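Local atomic coordinates of shikimate 5-dehydrogenase AroE (5-dehydroshikimate reductase) (Mycobacterium tuberculosis, PDB entry 4P4L), a protein that probably catalyses the NADP-dependent interconversion of 3-dehydroshikimate and shikimate, the fourth of seven steps from erythrose 4-phosphate and phosphoenolpyruvate to chorismate. Residues A110-A115 against L237-H242; H119-G124 against A183-L188. All blocks are in the same frame, centred on the assembly; numbering follows the deposited sequence.

Contact 1: residues A110-A115 against L237-H242; sequences AGALGA and LQMLLH. With SKM ((3R,4S,5R)-3,4,5-trihydroxycyclohex-1-ene-1-carboxylic acid), chain D.
With CG set beside its backbone N and anti to its carbonyl carbon (chi1 -78°), and the ring turned nearly a right angle about CB-CG (chi2 86°), His242 lays one imidazole face against the peptide that joins Gly111 to Ala112. The evidence is in the distances: ring atom CD2 lies 3.4 Å from Gly111 CA, and CG lies 3.7 Å from Ala112 N. Gly111 O sits above the same face, offset toward the rim; it comes within 3.2 Å of His242 NE2, but the angle is too poor for a hydrogen bond. The ring's rotation is fixed instead within helix 236-252, where ND1 donates to Gln238 O at 3.0 Å with an N-H...O angle of 161°. That acceptor lies in the ring plane and also takes the backbone N-H of His242, the two donors arriving from opposite faces of the carbonyl plane. One turn before His242, the Gln238-Met239 backbone carries Ala112 CB, 3.9 Å from Met239 N; this methyl also touches Gln238 CB and Met239 CG.

Helix 105-113 thus packs on helix 236-252 through glycine and alanine, with CA atoms of Ala112 and Met239 only 5.2 Å apart. On another side of helix 236-252, Leu240 CD1 lies 3.5 Å from C4 of the bound shikimate, which is hydrogen-bonded by Asp105 and Gln243, residues of these same two helices. Since no hydrogen bond crosses between the segments, the contact rests on close backbone packing and ring-face contact, while the polar ND1 is satisfied inside its own helix.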
loop_
_atom_site.group_PDB
_atom_site.type_symbol
_atom_site.label_atom_id
_atom_site.label_comp_id
_atom_site.label_asym_id
_atom_site.label_seq_id
_atom_site.Cartn_x
_atom_site.Cartn_y
_atom_site.Cartn_z
ATOM N N ALA A 110 0.232 -3.828 -7.179
ATOM C CA ALA A 110 0.053 -4.446 -8.495
ATOM C C ALA A 110 -0.118 -3.371 -9.569
ATOM O O ALA A 110 0.450 -3.472 -10.657
ATOM C CB ALA A 110 -1.144 -5.396 -8.488
ATOM N N GLY A 111 -0.906 -2.347 -9.258
ATOM C CA GLY A 111 -1.155 -1.266 -10.189
ATOM C C GLY A 111 0.058 -0.371 -10.376
ATOM O O GLY A 111 0.308 0.096 -11.486
ATOM N N ALA A 112 0.815 -0.110 -9.310
ATOM C CA ALA A 112 1.971 0.772 -9.450
ATOM C C ALA A 112 2.983 0.128 -10.374
ATOM O O ALA A 112 3.578 0.800 -11.216
ATOM C CB ALA A 112 2.608 1.093 -8.102
ATOM N N LEU A 113 3.188 -1.172 -10.212
ATOM C CA LEU A 113 4.185 -1.868 -11.019
ATOM C C LEU A 113 3.698 -2.033 -12.449
ATOM O O LEU A 113 4.506 -2.032 -13.383
ATOM C CB LEU A 113 4.523 -3.225 -10.414
ATOM C CG LEU A 113 5.396 -3.197 -9.163
ATOM C CD1 LEU A 113 5.247 -4.504 -8.400
ATOM C CD2 LEU A 113 6.867 -2.947 -9.528
ATOM N N GLY A 114 2.382 -2.172 -12.619
ATOM C CA GLY A 114 1.782 -2.255 -13.941
ATOM C C GLY A 114 1.931 -3.640 -14.531
ATOM O O GLY A 114 0.951 -4.266 -14.931
ATOM N N ALA A 115 3.171 -4.112 -14.595
ATOM C CA ALA A 115 3.468 -5.487 -14.963
ATOM C C ALA A 115 4.678 -5.945 -14.156
ATOM O O ALA A 115 5.599 -5.167 -13.920
ATOM C CB ALA A 115 3.752 -5.592 -16.466
ATOM N N LEU A 237 4.053 7.416 -4.174
ATOM C CA LEU A 237 2.940 8.208 -4.723
ATOM C C LEU A 237 2.159 7.372 -5.735
ATOM O O LEU A 237 0.928 7.374 -5.725
ATOM C CB LEU A 237 3.446 9.497 -5.380
ATOM C CG LEU A 237 3.685 10.704 -4.488
ATOM C CD1 LEU A 237 4.265 11.852 -5.314
ATOM C CD2 LEU A 237 2.388 11.118 -3.842
ATOM N N GLN A 238 2.877 6.664 -6.609
ATOM C CA GLN A 238 2.239 5.753 -7.562
ATOM C C GLN A 238 1.438 4.657 -6.854
ATOM O O GLN A 238 0.333 4.306 -7.279
ATOM C CB GLN A 238 3.280 5.150 -8.502
ATOM C CG GLN A 238 3.668 6.085 -9.629
ATOM C CD GLN A 238 2.562 6.195 -10.667
ATOM O OE1 GLN A 238 1.719 5.301 -10.787
ATOM N NE2 GLN A 238 2.557 7.292 -11.421
ATOM N N MET A 239 1.989 4.124 -5.772
ATOM C CA MET A 239 1.218 3.236 -4.895
ATOM C C MET A 239 -0.031 3.895 -4.321
ATOM O O MET A 239 -1.114 3.289 -4.314
ATOM C CB MET A 239 2.079 2.761 -3.734
ATOM C CG MET A 239 2.978 1.639 -4.108
ATOM S SD MET A 239 3.900 1.028 -2.690
ATOM C CE MET A 239 2.590 0.566 -1.576
ATOM N N LEU A 240 0.118 5.124 -3.824
ATOM C CA LEU A 240 -1.018 5.844 -3.287
ATOM C C LEU A 240 -2.080 6.022 -4.361
ATOM O O LEU A 240 -3.282 5.895 -4.085
ATOM C CB LEU A 240 -0.589 7.206 -2.735
ATOM C CG LEU A 240 -1.661 7.938 -1.934
ATOM C CD1 LEU A 240 -1.786 7.333 -0.529
ATOM C CD2 LEU A 240 -1.361 9.441 -1.859
ATOM N N LEU A 241 -1.646 6.310 -5.582
ATOM C CA LEU A 241 -2.587 6.562 -6.675
ATOM C C LEU A 241 -3.413 5.306 -6.918
ATOM O O LEU A 241 -4.638 5.333 -6.963
ATOM C CB LEU A 241 -1.837 6.961 -7.965
ATOM C CG LEU A 241 -2.706 7.043 -9.220
ATOM C CD1 LEU A 241 -3.680 8.197 -9.058
ATOM C CD2 LEU A 241 -1.907 7.181 -10.530
ATOM N N HIS A 242 -2.729 4.188 -7.049
ATOM C CA HIS A 242 -3.414 2.973 -7.427
ATOM C C HIS A 242 -4.273 2.345 -6.332
ATOM O O HIS A 242 -5.287 1.732 -6.649
ATOM C CB HIS A 242 -2.420 1.977 -7.997
ATOM C CG HIS A 242 -2.036 2.276 -9.411
ATOM N ND1 HIS A 242 -1.017 3.145 -9.736
ATOM C CD2 HIS A 242 -2.557 1.846 -10.581
ATOM C CE1 HIS A 242 -0.911 3.222 -11.049
ATOM N NE2 HIS A 242 -1.841 2.448 -11.587
HETATM O O12 SKM D . -3.487 2.487 2.391
HETATM C C8 SKM D . -3.247 3.877 2.138
HETATM C C6 SKM D . -1.885 4.205 2.690
HETATM O O7 SKM D . -1.736 3.640 3.976
HETATM C C5 SKM D . -1.771 5.635 2.830
HETATM C C4 SKM D . -2.751 6.529 2.709
HETATM C C1 SKM D . -2.422 7.991 2.903
HETATM O O2 SKM D . -3.352 8.842 2.879
HETATM O O3 SKM D . -1.222 8.335 3.098
HETATM C C10 SKM D . -4.227 6.153 2.402
HETATM C C9 SKM D . -4.373 4.647 2.758
HETATM O O11 SKM D . -5.602 4.280 2.215
#

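Contact 2: residues H119-G124 against A183-L188; sequences HALVLG and AAAEVL
His119 O takes two backbone donors from the opposing segment, Glu186 N at 2.8 Å and Val187 N at 3.3 Å, at the start of a parallel strand pair in the Rossmann-type nucleotide-binding domain. The two donors approach differently: Val187 N lies in the carbonyl plane, whereas Glu186 N stands 37° out of it. From there the ladder runs on in parallel register, Ala120 beside Val187 and Leu121 beside Leu188, with Leu121 N donating to Val187 O at 2.8 Å.

His119 is gripped at two further atoms. Its backbone N gives a nearly straight bond to Glu186 OE1 (2.7 Å, 177°), on the syn side but tilted out of the carboxylate plane. The bend of the glutamate chain at chi2 (97°) turns its carboxylate back toward this N-H. ND1 donates to Ala184 O at 2.6 Å, tying the strand's first residue to the Ala184 carbonyl; this acceptor lies near the ring plane, at the edge, while ND1 itself stands above the carbonyl plane of Ala184.

Beyond the polar end, the leucines carry the packing. Leu121 CD1 touches Ala185 CB, and Leu121 also packs on Ala181 and Val182 of helix 178-184. The Leu188 side chain runs obliquely across those of Leu121 and Leu123, and its CD1 approaches Leu123 CG to 3.6 Å.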
loop_
_atom_site.group_PDB
_atom_site.type_symbol
_atom_site.label_atom_id
_atom_site.label_comp_id
_atom_site.label_asym_id
_atom_site.label_seq_id
_atom_site.Cartn_x
_atom_site.Cartn_y
_atom_site.Cartn_z
ATOM N N HIS A 119 10.791 -12.978 -10.781
ATOM C CA HIS A 119 11.452 -12.946 -9.470
ATOM C C HIS A 119 11.363 -11.595 -8.762
ATOM O O HIS A 119 11.675 -10.557 -9.345
ATOM C CB HIS A 119 12.932 -13.304 -9.595
ATOM C CG HIS A 119 13.193 -14.732 -9.956
ATOM N ND1 HIS A 119 14.458 -15.195 -10.250
ATOM C CD2 HIS A 119 12.365 -15.797 -10.072
ATOM C CE1 HIS A 119 14.395 -16.484 -10.538
ATOM N NE2 HIS A 119 13.136 -16.874 -10.432
ATOM N N ALA A 120 10.986 -11.624 -7.490
ATOM C CA ALA A 120 10.849 -10.399 -6.703
ATOM C C ALA A 120 11.538 -10.473 -5.337
ATOM O O ALA A 120 11.779 -11.555 -4.794
ATOM C CB ALA A 120 9.380 -10.032 -6.538
ATOM N N LEU A 121 11.845 -9.301 -4.793
ATOM C CA LEU A 121 12.448 -9.166 -3.477
ATOM C C LEU A 121 11.544 -8.228 -2.681
ATOM O O LEU A 121 11.156 -7.173 -3.185
ATOM C CB LEU A 121 13.825 -8.510 -3.622
ATOM C CG LEU A 121 15.017 -9.085 -2.875
ATOM C CD1 LEU A 121 15.686 -10.104 -3.751
ATOM C CD2 LEU A 121 15.998 -8.001 -2.507
ATOM N N VAL A 122 11.206 -8.590 -1.449
ATOM C CA VAL A 122 10.408 -7.689 -0.613
ATOM C C VAL A 122 11.213 -7.319 0.635
ATOM O O VAL A 122 11.650 -8.202 1.366
ATOM C CB VAL A 122 9.048 -8.332 -0.217
ATOM C CG1 VAL A 122 8.308 -7.453 0.780
ATOM C CG2 VAL A 122 8.190 -8.568 -1.461
ATOM N N LEU A 123 11.434 -6.023 0.861
ATOM C CA LEU A 123 12.150 -5.577 2.063
ATOM C C LEU A 123 11.148 -5.195 3.132
ATOM O O LEU A 123 10.290 -4.341 2.898
ATOM C CB LEU A 123 13.001 -4.343 1.785
ATOM C CG LEU A 123 14.101 -4.402 0.745
ATOM C CD1 LEU A 123 14.873 -3.107 0.790
ATOM C CD2 LEU A 123 15.015 -5.581 0.998
ATOM N N GLY A 124 11.265 -5.811 4.303
ATOM C CA GLY A 124 10.347 -5.533 5.388
ATOM C C GLY A 124 9.386 -6.681 5.612
ATOM O O GLY A 124 9.052 -7.398 4.667
ATOM N N ALA A 183 20.618 -10.441 -7.438
ATOM C CA ALA A 183 20.987 -10.925 -8.768
ATOM C C ALA A 183 19.838 -11.653 -9.473
ATOM O O ALA A 183 19.610 -11.455 -10.666
ATOM C CB ALA A 183 22.209 -11.816 -8.684
ATOM N N ALA A 184 19.113 -12.484 -8.734
ATOM C CA ALA A 184 18.041 -13.285 -9.321
ATOM C C ALA A 184 16.729 -12.517 -9.526
ATOM O O ALA A 184 15.848 -12.987 -10.243
ATOM C CB ALA A 184 17.797 -14.532 -8.485
ATOM N N ALA A 185 16.609 -11.342 -8.906
ATOM C CA ALA A 185 15.338 -10.619 -8.868
ATOM C C ALA A 185 15.183 -9.559 -9.960
ATOM O O ALA A 185 16.128 -8.824 -10.260
ATOM C CB ALA A 185 15.128 -9.985 -7.491
ATOM N N GLU A 186 13.977 -9.475 -10.528
ATOM C CA GLU A 186 13.613 -8.416 -11.474
ATOM C C GLU A 186 13.048 -7.175 -10.788
ATOM O O GLU A 186 13.190 -6.056 -11.303
ATOM C CB GLU A 186 12.549 -8.908 -12.457
ATOM C CG GLU A 186 13.062 -9.714 -13.613
ATOM C CD GLU A 186 12.951 -11.195 -13.367
ATOM O OE1 GLU A 186 11.869 -11.663 -12.939
ATOM O OE2 GLU A 186 13.955 -11.888 -13.602
ATOM N N VAL A 187 12.382 -7.387 -9.649
ATOM C CA VAL A 187 11.591 -6.356 -8.975
ATOM C C VAL A 187 11.900 -6.255 -7.467
ATOM O O VAL A 187 11.953 -7.263 -6.763
ATOM C CB VAL A 187 10.078 -6.648 -9.120
ATOM C CG1 VAL A 187 9.254 -5.605 -8.371
ATOM C CG2 VAL A 187 9.671 -6.697 -10.574
ATOM N N LEU A 188 12.091 -5.037 -6.973
ATOM C CA LEU A 188 12.284 -4.827 -5.546
ATOM C C LEU A 188 11.165 -3.940 -5.015
ATOM O O LEU A 188 10.947 -2.828 -5.517
ATOM C CB LEU A 188 13.651 -4.188 -5.261
ATOM C CG LEU A 188 13.893 -3.560 -3.882
ATOM C CD1 LEU A 188 13.838 -4.614 -2.799
ATOM C CD2 LEU A 188 15.224 -2.863 -3.857
#

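Contact 1 is a partly buried helix-helix contact, its centre about 9 Å from that of the chain; the centre of contact 2 lies about 17 Å out, yet this strand pair within the parallel sheet is largely buried. Their chemistry differs accordingly: contact 1 is made by apolar and ring-face packing without a hydrogen bond across it, whereas contact 2 has five. Helix 105-113 is followed, after a short loop, by strand 119-123, so the chain passes from one contact to the other, and their centres are 16 Å apart. They also meet in space, where Leu113 CD2 packs 3.8 Å from Val187 CG1. Contact 1 adjoins the shikimate site, while segment 119-124 ends at Gly124, consistent with the start of a Rossmann-type glycine-rich turn.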